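Local coordinates for annexin B22 (Schistosoma mansoni, PDB 4MDU), which binds acidic phospholipid membranes in a calcium-dependent manner, aggregates liposomes when calcium is present, and may give structural integrity to the parasite's tegument, at residues Ile6-Ile11 with Ile106-Tyr111; Leu113-Tyr118 with Lys151-Asp156; Leu293-Leu298 with Gln325-Ala330. All blocks are in the same frame, centred on the assembly; numbering follows the deposited sequence.

Overall arrangement
The three contacts lie within a mainly helical annexin fold. Contacts 1 and 2 share helix 109-122 and have centres about 13 Å apart: the first pins the N-terminal segment to the start of that helix, the second packs its next turns against helix 140-156. They meet at Tyr111, whose CE2 lies 3.5 Å from Val153 CG2. Contact 3 makes the like helix pairing in the fourth repeat, its centre about 27 Å from that of contact 2 and across the chain's centre from it. Contacts 2 and 3 approach calcium-binding loops, with Tyr118 about 6 Å from Met121 and Leu298 about 5 Å from Met302, side chain to side chain.

Contact 1. Residues Ile6-Ile11 with Ile106-Tyr111; sequences ISEFGI and IVDTPY. Unlike the reference sequence in segment 6-11: Glu8 (reference Gly).
A single carboxylate, that of Asp108, grips the N-terminal segment with both oxygens, one bonded to a serine hydroxyl and the other to the next backbone amide. The irregular 6-11 segment, in the loop that precedes helix 38-48, is thereby fastened to the start of helix 109-122, where the first annexin repeat passes into the second. Ser7 OG donates to Asp108 OD1 at 2.8 Å, and Glu8 N donates to Asp108 OD2 at 2.9 Å in a nearly straight bond (167°). Both donors arrive on the syn sides of their oxygens, slightly out of the carboxylate plane, so the two bonds together fix the rotation of the group. Asp108 occupies the N-cap position, yet with CG anti to the backbone N (chi1 -167°) its carboxylate reaches across to the N-terminal segment and makes no capping bond. Asn68 ND2 also bonds to Asp108 OD1, while Asn68 OD1 takes the amide of Thr109.

The serine hydroxyl has a second role: Ser7 OG accepts from Phe9 N at 3.0 Å, closing an ST turn. From the residue that closes this turn, the Phe9 ring packs against the first turn of the helix. Pro110 puts its CD over the centre of one ring face, a CH-pi contact only 10° off the normal, while Ala145 and Glu142 of helix 140-156 also touch the Phe9 side chain. Glu8, which differs from the reference sequence, adds its CB against Pro110 CG at 3.9 Å before its bent chain leads away. Where the ring carries CD2 and CE2, Thr109 CG2 comes obliquely to within 3.4 Å of Phe9 CE2.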
loop_
_atom_site.group_PDB
_atom_site.type_symbol
_atom_site.label_atom_id
_atom_site.label_comp_id
_atom_site.label_asym_id
_atom_site.label_seq_id
_atom_site.Cartn_x
_atom_site.Cartn_y
_atom_site.Cartn_z
ATOM N N ILE B 6 -22.696 -29.353 -4.559
ATOM C CA ILE B 6 -22.248 -29.357 -3.165
ATOM C C ILE B 6 -21.290 -28.203 -2.871
ATOM O O ILE B 6 -21.695 -27.174 -2.326
ATOM C CB ILE B 6 -21.576 -30.684 -2.795
ATOM C CG1 ILE B 6 -21.256 -31.484 -4.062
ATOM C CG2 ILE B 6 -22.475 -31.496 -1.868
ATOM C CD1 ILE B 6 -20.326 -30.783 -5.026
ATOM N N SER B 7 -20.020 -28.383 -3.221
ATOM C CA SER B 7 -19.040 -27.301 -3.162
ATOM C C SER B 7 -18.090 -27.362 -4.357
ATOM O O SER B 7 -17.597 -28.435 -4.701
ATOM C CB SER B 7 -18.222 -27.360 -1.875
ATOM O OG SER B 7 -17.085 -26.517 -1.985
ATOM N N GLU B 8 -17.823 -26.211 -4.970
ATOM C CA GLU B 8 -16.921 -26.142 -6.106
ATOM C C GLU B 8 -15.477 -26.305 -5.659
ATOM O O GLU B 8 -14.573 -26.431 -6.492
ATOM C CB GLU B 8 -17.106 -24.836 -6.880
ATOM C CG GLU B 8 -18.518 -24.667 -7.426
ATOM C CD GLU B 8 -18.986 -25.869 -8.258
ATOM O OE1 GLU B 8 -18.131 -26.628 -8.777
ATOM O OE2 GLU B 8 -20.217 -26.057 -8.385
ATOM N N PHE B 9 -15.269 -26.324 -4.344
ATOM C CA PHE B 9 -13.943 -26.582 -3.796
ATOM C C PHE B 9 -13.725 -28.062 -3.488
ATOM O O PHE B 9 -12.586 -28.520 -3.379
ATOM C CB PHE B 9 -13.699 -25.751 -2.534
ATOM C CG PHE B 9 -13.004 -24.439 -2.795
ATOM C CD1 PHE B 9 -12.903 -23.939 -4.084
ATOM C CD2 PHE B 9 -12.440 -23.714 -1.752
ATOM C CE1 PHE B 9 -12.271 -22.738 -4.332
ATOM C CE2 PHE B 9 -11.793 -22.510 -1.999
ATOM C CZ PHE B 9 -11.712 -22.024 -3.301
ATOM N N GLY B 10 -14.815 -28.808 -3.338
ATOM C CA GLY B 10 -14.708 -30.184 -2.882
ATOM C C GLY B 10 -14.546 -30.296 -1.370
ATOM O O GLY B 10 -14.438 -29.290 -0.674
ATOM N N ILE B 11 -14.512 -31.529 -0.871
ATOM C CA ILE B 11 -14.529 -31.791 0.565
ATOM C C ILE B 11 -13.549 -30.933 1.351
ATOM O O ILE B 11 -13.815 -30.579 2.507
ATOM C CB ILE B 11 -14.263 -33.275 0.896
ATOM C CG1 ILE B 11 -15.359 -34.166 0.306
ATOM C CG2 ILE B 11 -14.204 -33.473 2.399
ATOM C CD1 ILE B 11 -15.213 -34.437 -1.178
ATOM N N ILE B 106 -22.290 -19.040 5.160
ATOM C CA ILE B 106 -23.087 -20.110 4.522
ATOM C C ILE B 106 -22.941 -20.163 3.014
ATOM O O ILE B 106 -23.551 -21.006 2.369
ATOM C CB ILE B 106 -24.623 -20.078 4.783
ATOM C CG1 ILE B 106 -25.091 -18.660 4.980
ATOM C CG2 ILE B 106 -25.057 -21.104 5.859
ATOM C CD1 ILE B 106 -24.889 -17.846 3.774
ATOM N N VAL B 107 -22.169 -19.241 2.459
ATOM C CA VAL B 107 -21.908 -19.229 1.035
ATOM C C VAL B 107 -20.670 -20.064 0.731
ATOM O O VAL B 107 -19.702 -20.036 1.488
ATOM C CB VAL B 107 -21.757 -17.785 0.536
ATOM C CG1 VAL B 107 -20.914 -17.735 -0.707
ATOM C CG2 VAL B 107 -23.145 -17.188 0.291
ATOM N N ASP B 108 -20.717 -20.829 -0.360
ATOM C CA ASP B 108 -19.593 -21.664 -0.770
ATOM C C ASP B 108 -18.336 -20.803 -0.833
ATOM O O ASP B 108 -18.365 -19.679 -1.364
ATOM C CB ASP B 108 -19.881 -22.305 -2.149
ATOM C CG ASP B 108 -18.908 -23.419 -2.502
ATOM O OD1 ASP B 108 -18.285 -23.999 -1.575
ATOM O OD2 ASP B 108 -18.774 -23.718 -3.716
ATOM N N THR B 109 -17.235 -21.306 -0.284
ATOM C CA THR B 109 -15.997 -20.519 -0.236
ATOM C C THR B 109 -15.678 -19.766 -1.531
ATOM O O THR B 109 -15.426 -18.568 -1.492
ATOM C CB THR B 109 -14.794 -21.389 0.108
ATOM O OG1 THR B 109 -15.042 -22.061 1.342
ATOM C CG2 THR B 109 -13.553 -20.547 0.214
ATOM N N PRO B 110 -15.664 -20.472 -2.681
ATOM C CA PRO B 110 -15.335 -19.771 -3.927
ATOM C C PRO B 110 -16.264 -18.601 -4.253
ATOM O O PRO B 110 -15.784 -17.591 -4.761
ATOM C CB PRO B 110 -15.431 -20.874 -5.006
ATOM C CG PRO B 110 -16.101 -22.042 -4.335
ATOM C CD PRO B 110 -15.775 -21.930 -2.876
ATOM N N TYR B 111 -17.558 -18.712 -3.978
ATOM C CA TYR B 111 -18.456 -17.577 -4.243
ATOM C C TYR B 111 -18.130 -16.423 -3.289
ATOM O O TYR B 111 -18.070 -15.231 -3.657
ATOM C CB TYR B 111 -19.910 -18.002 -4.059
ATOM C CG TYR B 111 -20.905 -16.969 -4.534
ATOM C CD1 TYR B 111 -21.440 -16.029 -3.663
ATOM C CD2 TYR B 111 -21.312 -16.935 -5.859
ATOM C CE1 TYR B 111 -22.355 -15.085 -4.102
ATOM C CE2 TYR B 111 -22.220 -15.992 -6.305
ATOM C CZ TYR B 111 -22.737 -15.071 -5.423
ATOM O OH TYR B 111 -23.646 -14.145 -5.883
#

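Contact 2. Residues Leu113-Tyr118 with Lys151-Asp156; sequences LAKSLY and KQVLKD
Val153 projects from helix 140-156 between Ala114 and Lys115 and, one turn further along helix 109-122, Tyr118. This is an intrarepeat helix pairing in the all-helical annexin fold, within the second repeat. The short segments cross at -65°, their axes 9.4 Å apart at closest, and side-chain carbons carry the packing between them.

The aliphatic contacts centre on the two methyls of Val153. CG2, beside its own backbone N, reaches into the surface of the facing helix: Val153 CG2 stands 4.0 Å from Lys115 N and about as far from the CB of Ala114 and the CG of Lys115. The lysine passes this methyl at about a right angle with the base of its chain, which then runs on extended. Its ammonium group remains well short of a salt bridge to Asp156, with Lys115 NZ 6.7 Å from Asp156 OD2; that carboxylate oxygen bonds to Tyr111 OH, a link to the preceding turn of helix 109-122.

The aromatic contacts belong to Tyr118. With its CG anti to the backbone N (chi1 175°), the ring swings out toward helix 140-156, where Val153 CG1 lies over one face, 3.9 Å from Tyr118 CG. Tyr150, a turn earlier on helix 140-156, and Lys157, just beyond its end, also touch this tyrosine, whose side chain is about 6 Å from that of the calcium ligand Met121. Leu154 completes the group: its side chain does not set out straight at the other helix, yet its end closes in, bringing Leu154 CD2 obliquely to 3.8 Å from Tyr118 CE2.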
loop_
_atom_site.group_PDB
_atom_site.type_symbol
_atom_site.label_atom_id
_atom_site.label_comp_id
_atom_site.label_asym_id
_atom_site.label_seq_id
_atom_site.Cartn_x
_atom_site.Cartn_y
_atom_site.Cartn_z
ATOM N N LEU B 113 -15.286 -15.732 -1.971
ATOM C CA LEU B 113 -14.075 -15.048 -2.394
ATOM C C LEU B 113 -14.365 -14.208 -3.631
ATOM O O LEU B 113 -13.878 -13.075 -3.761
ATOM C CB LEU B 113 -12.920 -16.027 -2.614
ATOM C CG LEU B 113 -12.468 -16.712 -1.326
ATOM C CD1 LEU B 113 -11.374 -17.722 -1.643
ATOM C CD2 LEU B 113 -11.998 -15.684 -0.296
ATOM N N ALA B 114 -15.175 -14.736 -4.538
ATOM C CA ALA B 114 -15.445 -13.993 -5.774
ATOM C C ALA B 114 -16.187 -12.677 -5.477
ATOM O O ALA B 114 -15.880 -11.642 -6.046
ATOM C CB ALA B 114 -16.204 -14.860 -6.811
ATOM N N LYS B 115 -17.147 -12.713 -4.566
ATOM C CA LYS B 115 -17.843 -11.486 -4.205
ATOM C C LYS B 115 -16.879 -10.415 -3.667
ATOM O O LYS B 115 -16.930 -9.259 -4.083
ATOM C CB LYS B 115 -18.963 -11.770 -3.209
ATOM C CG LYS B 115 -20.355 -11.380 -3.714
ATOM C CD LYS B 115 -21.414 -11.577 -2.630
ATOM C CE LYS B 115 -22.802 -11.190 -3.110
ATOM N NZ LYS B 115 -23.828 -11.333 -2.032
ATOM N N SER B 116 -15.990 -10.796 -2.763
ATOM C CA SER B 116 -14.975 -9.853 -2.285
ATOM C C SER B 116 -14.073 -9.348 -3.413
ATOM O O SER B 116 -13.661 -8.191 -3.398
ATOM C CB SER B 116 -14.106 -10.465 -1.176
ATOM O OG SER B 116 -14.875 -10.747 -0.022
ATOM N N LEU B 117 -13.740 -10.207 -4.376
ATOM C CA LEU B 117 -12.903 -9.768 -5.498
ATOM C C LEU B 117 -13.682 -8.747 -6.299
ATOM O O LEU B 117 -13.169 -7.692 -6.674
ATOM C CB LEU B 117 -12.484 -10.950 -6.398
ATOM C CG LEU B 117 -11.456 -11.904 -5.782
ATOM C CD1 LEU B 117 -11.308 -13.163 -6.646
ATOM C CD2 LEU B 117 -10.110 -11.194 -5.591
ATOM N N TYR B 118 -14.941 -9.071 -6.562
ATOM C CA TYR B 118 -15.836 -8.165 -7.265
ATOM C C TYR B 118 -15.849 -6.781 -6.614
ATOM O O TYR B 118 -15.668 -5.766 -7.282
ATOM C CB TYR B 118 -17.243 -8.749 -7.267
ATOM C CG TYR B 118 -18.270 -7.816 -7.864
ATOM C CD1 TYR B 118 -19.075 -7.036 -7.061
ATOM C CD2 TYR B 118 -18.415 -7.710 -9.234
ATOM C CE1 TYR B 118 -20.006 -6.187 -7.605
ATOM C CE2 TYR B 118 -19.341 -6.866 -9.787
ATOM C CZ TYR B 118 -20.135 -6.108 -8.971
ATOM O OH TYR B 118 -21.058 -5.259 -9.531
ATOM N N LYS B 151 -18.020 -15.236 -12.448
ATOM C CA LYS B 151 -18.976 -15.109 -13.548
ATOM C C LYS B 151 -20.413 -15.203 -13.025
ATOM O O LYS B 151 -21.308 -14.528 -13.526
ATOM C CB LYS B 151 -18.696 -16.129 -14.672
ATOM C CG LYS B 151 -17.396 -15.838 -15.436
ATOM C CD LYS B 151 -17.149 -16.815 -16.583
ATOM C CE LYS B 151 -18.158 -16.618 -17.706
ATOM N NZ LYS B 151 -18.121 -15.234 -18.268
ATOM N N GLN B 152 -20.614 -16.017 -11.996
ATOM C CA GLN B 152 -21.921 -16.143 -11.367
ATOM C C GLN B 152 -22.275 -14.932 -10.493
ATOM O O GLN B 152 -23.454 -14.639 -10.271
ATOM C CB GLN B 152 -22.005 -17.435 -10.552
ATOM C CG GLN B 152 -23.397 -17.712 -9.987
ATOM C CD GLN B 152 -24.471 -17.708 -11.066
ATOM O OE1 GLN B 152 -24.198 -17.978 -12.238
ATOM N NE2 GLN B 152 -25.692 -17.381 -10.677
ATOM N N VAL B 153 -21.264 -14.236 -9.981
ATOM C CA VAL B 153 -21.520 -13.019 -9.223
ATOM C C VAL B 153 -21.960 -11.924 -10.193
ATOM O O VAL B 153 -22.856 -11.135 -9.889
ATOM C CB VAL B 153 -20.280 -12.548 -8.439
ATOM C CG1 VAL B 153 -20.441 -11.093 -8.012
ATOM C CG2 VAL B 153 -20.024 -13.450 -7.226
ATOM N N LEU B 154 -21.334 -11.886 -11.368
ATOM C CA LEU B 154 -21.685 -10.890 -12.373
ATOM C C LEU B 154 -23.131 -11.050 -12.835
ATOM O O LEU B 154 -23.809 -10.066 -13.124
ATOM C CB LEU B 154 -20.733 -10.948 -13.565
ATOM C CG LEU B 154 -19.290 -10.533 -13.266
ATOM C CD1 LEU B 154 -18.411 -10.755 -14.480
ATOM C CD2 LEU B 154 -19.218 -9.094 -12.813
ATOM N N LYS B 155 -23.614 -12.283 -12.900
ATOM C CA LYS B 155 -24.997 -12.490 -13.303
ATOM C C LYS B 155 -25.877 -11.998 -12.177
ATOM O O LYS B 155 -26.827 -11.250 -12.394
ATOM C CB LYS B 155 -25.287 -13.968 -13.580
ATOM C CG LYS B 155 -24.369 -14.608 -14.612
ATOM N N ASP B 156 -25.542 -12.415 -10.964
ATOM C CA ASP B 156 -26.297 -12.035 -9.776
ATOM C C ASP B 156 -26.377 -10.520 -9.556
ATOM O O ASP B 156 -27.325 -10.026 -8.943
ATOM C CB ASP B 156 -25.695 -12.708 -8.540
ATOM C CG ASP B 156 -25.959 -14.199 -8.502
ATOM O OD1 ASP B 156 -26.490 -14.727 -9.499
ATOM O OD2 ASP B 156 -25.629 -14.842 -7.480
#

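Contact 3. Residues Leu293-Leu298 with Gln325-Ala330; sequences LIAEWL and QDIMDA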
loop_
_atom_site.group_PDB
_atom_site.type_symbol
_atom_site.label_atom_id
_atom_site.label_comp_id
_atom_site.label_asym_id
_atom_site.label_seq_id
_atom_site.Cartn_x
_atom_site.Cartn_y
_atom_site.Cartn_z
ATOM N N LEU B 293 3.132 -14.439 8.392
ATOM C CA LEU B 293 2.538 -13.635 7.322
ATOM C C LEU B 293 1.052 -13.387 7.532
ATOM O O LEU B 293 0.583 -12.264 7.408
ATOM C CB LEU B 293 2.718 -14.302 5.946
ATOM C CG LEU B 293 1.861 -13.657 4.831
ATOM C CD1 LEU B 293 2.423 -12.326 4.379
ATOM C CD2 LEU B 293 1.738 -14.592 3.628
ATOM N N ILE B 294 0.301 -14.442 7.818
ATOM C CA ILE B 294 -1.131 -14.276 7.983
ATOM C C ILE B 294 -1.454 -13.672 9.374
ATOM O O ILE B 294 -2.461 -12.991 9.541
ATOM C CB ILE B 294 -1.894 -15.579 7.699
ATOM C CG1 ILE B 294 -1.522 -16.096 6.307
ATOM C CG2 ILE B 294 -3.406 -15.348 7.750
ATOM C CD1 ILE B 294 -2.211 -17.385 5.938
ATOM N N ALA B 295 -0.582 -13.889 10.354
ATOM C CA ALA B 295 -0.797 -13.261 11.668
ATOM C C ALA B 295 -0.727 -11.762 11.491
ATOM O O ALA B 295 -1.530 -11.034 12.058
ATOM C CB ALA B 295 0.230 -13.738 12.711
ATOM N N GLU B 296 0.215 -11.305 10.666
ATOM C CA GLU B 296 0.345 -9.876 10.373
ATOM C C GLU B 296 -0.835 -9.365 9.559
ATOM O O GLU B 296 -1.321 -8.263 9.782
ATOM C CB GLU B 296 1.652 -9.579 9.635
ATOM C CG GLU B 296 2.872 -9.999 10.408
ATOM C CD GLU B 296 4.121 -9.966 9.564
ATOM O OE1 GLU B 296 4.100 -9.291 8.509
ATOM O OE2 GLU B 296 5.115 -10.620 9.953
ATOM N N TRP B 297 -1.293 -10.166 8.607
ATOM C CA TRP B 297 -2.478 -9.789 7.853
ATOM C C TRP B 297 -3.669 -9.587 8.784
ATOM O O TRP B 297 -4.409 -8.615 8.668
ATOM C CB TRP B 297 -2.828 -10.862 6.824
ATOM C CG TRP B 297 -1.957 -10.884 5.612
ATOM C CD1 TRP B 297 -0.909 -10.053 5.327
ATOM C CD2 TRP B 297 -2.071 -11.786 4.498
ATOM N NE1 TRP B 297 -0.349 -10.398 4.111
ATOM C CE2 TRP B 297 -1.051 -11.446 3.576
ATOM C CE3 TRP B 297 -2.936 -12.849 4.196
ATOM C CZ2 TRP B 297 -0.874 -12.124 2.368
ATOM C CZ3 TRP B 297 -2.770 -13.519 2.985
ATOM C CH2 TRP B 297 -1.740 -13.153 2.088
ATOM N N LEU B 298 -3.869 -10.538 9.686
ATOM C CA LEU B 298 -4.947 -10.437 10.651
ATOM C C LEU B 298 -4.792 -9.168 11.510
ATOM O O LEU B 298 -5.742 -8.408 11.682
ATOM C CB LEU B 298 -4.994 -11.709 11.499
ATOM C CG LEU B 298 -5.598 -12.915 10.776
ATOM C CD1 LEU B 298 -5.258 -14.222 11.472
ATOM C CD2 LEU B 298 -7.111 -12.736 10.676
ATOM N N GLN B 325 -4.816 -22.448 13.700
ATOM C CA GLN B 325 -4.138 -22.668 14.975
ATOM C C GLN B 325 -2.663 -22.259 14.934
ATOM O O GLN B 325 -2.163 -21.634 15.869
ATOM C CB GLN B 325 -4.263 -24.110 15.446
ATOM C CG GLN B 325 -3.722 -24.318 16.858
ATOM C CD GLN B 325 -4.545 -23.591 17.908
ATOM O OE1 GLN B 325 -4.005 -22.858 18.743
ATOM N NE2 GLN B 325 -5.860 -23.783 17.867
ATOM N N ASP B 326 -1.972 -22.596 13.852
ATOM C CA ASP B 326 -0.570 -22.241 13.738
ATOM C C ASP B 326 -0.420 -20.742 13.604
ATOM O O ASP B 326 0.554 -20.155 14.078
ATOM C CB ASP B 326 0.085 -22.968 12.555
ATOM C CG ASP B 326 0.230 -24.454 12.811
ATOM O OD1 ASP B 326 -0.108 -25.262 11.923
ATOM O OD2 ASP B 326 0.659 -24.818 13.923
ATOM N N ILE B 327 -1.396 -20.125 12.952
ATOM C CA ILE B 327 -1.412 -18.682 12.807
ATOM C C ILE B 327 -1.669 -18.016 14.163
ATOM O O ILE B 327 -1.131 -16.950 14.460
ATOM C CB ILE B 327 -2.507 -18.260 11.802
ATOM C CG1 ILE B 327 -2.134 -18.718 10.385
ATOM C CG2 ILE B 327 -2.765 -16.757 11.864
ATOM C CD1 ILE B 327 -3.320 -18.772 9.431
ATOM N N MET B 328 -2.502 -18.647 14.982
ATOM C CA MET B 328 -2.777 -18.126 16.319
ATOM C C MET B 328 -1.511 -18.137 17.187
ATOM O O MET B 328 -1.206 -17.149 17.854
ATOM C CB MET B 328 -3.912 -18.907 16.982
ATOM C CG MET B 328 -5.295 -18.507 16.460
ATOM S SD MET B 328 -6.577 -19.716 16.848
ATOM C CE MET B 328 -6.396 -19.883 18.614
ATOM N N ASP B 329 -0.761 -19.233 17.151
ATOM C CA ASP B 329 0.488 -19.294 17.917
ATOM C C ASP B 329 1.442 -18.194 17.487
ATOM O O ASP B 329 1.986 -17.469 18.325
ATOM C CB ASP B 329 1.155 -20.649 17.769
ATOM C CG ASP B 329 0.320 -21.769 18.352
ATOM O OD1 ASP B 329 -0.684 -21.480 19.028
ATOM O OD2 ASP B 329 0.669 -22.943 18.133
ATOM N N ALA B 330 1.633 -18.058 16.176
ATOM C CA ALA B 330 2.497 -17.011 15.641
ATOM C C ALA B 330 2.006 -15.628 16.069
ATOM O O ALA B 330 2.795 -14.762 16.432
ATOM C CB ALA B 330 2.577 -17.100 14.132
#
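Ile327 is the central residue of this helix pair, packed against Ile294, Ala295 and Leu298 on the helix it faces. The pair belongs to the fourth annexin repeat, where helix 290-301 crosses helix 324-335 steeply; the short segments are inclined at -74°, with axes 8.5 Å apart at closest. At the centre of the crossing Ala295 and Ile327 bring their backbones together, CA to CA 5.6 Å, a closeness consistent with the small side chain of Ala295.

The tight part is apolar and buried. The two branches of Ile327 work separately. With CG1 beside the backbone N (chi1 -68°), CG2 stands anti to that N and faces Leu298, whose CD1 meets Ile327 CG2 at 3.6 Å, the two side chains crossing at about a right angle. The other branch extends toward Ile294, where Ile327 CD1 is 3.8 Å from Ile294 CG2 and also touches that residue's CB and CD1. Ala295 offers a single methyl against the backbone, its CB 3.9 Å from Ile327 O.

Packing slackens toward Ala330, which is partly exposed: Ala295 CB and Ala330 CB stand 4.3 Å apart, a light touch between two methyls. On the outer surface of helix 324-335, Asp326 and Asp329, which take no part in the packing, both form salt bridges with Arg27, in the loop that precedes helix 38-48.

Helix 311-320 closes one flank of the crossing, with Arg319 against both isoleucines and Leu315 and Leu316 against Leu298. On another side of helix 290-301, Trp297 touches Glu133 and Thr136 of helix 128-136, so this helix joins the fourth repeat to the second.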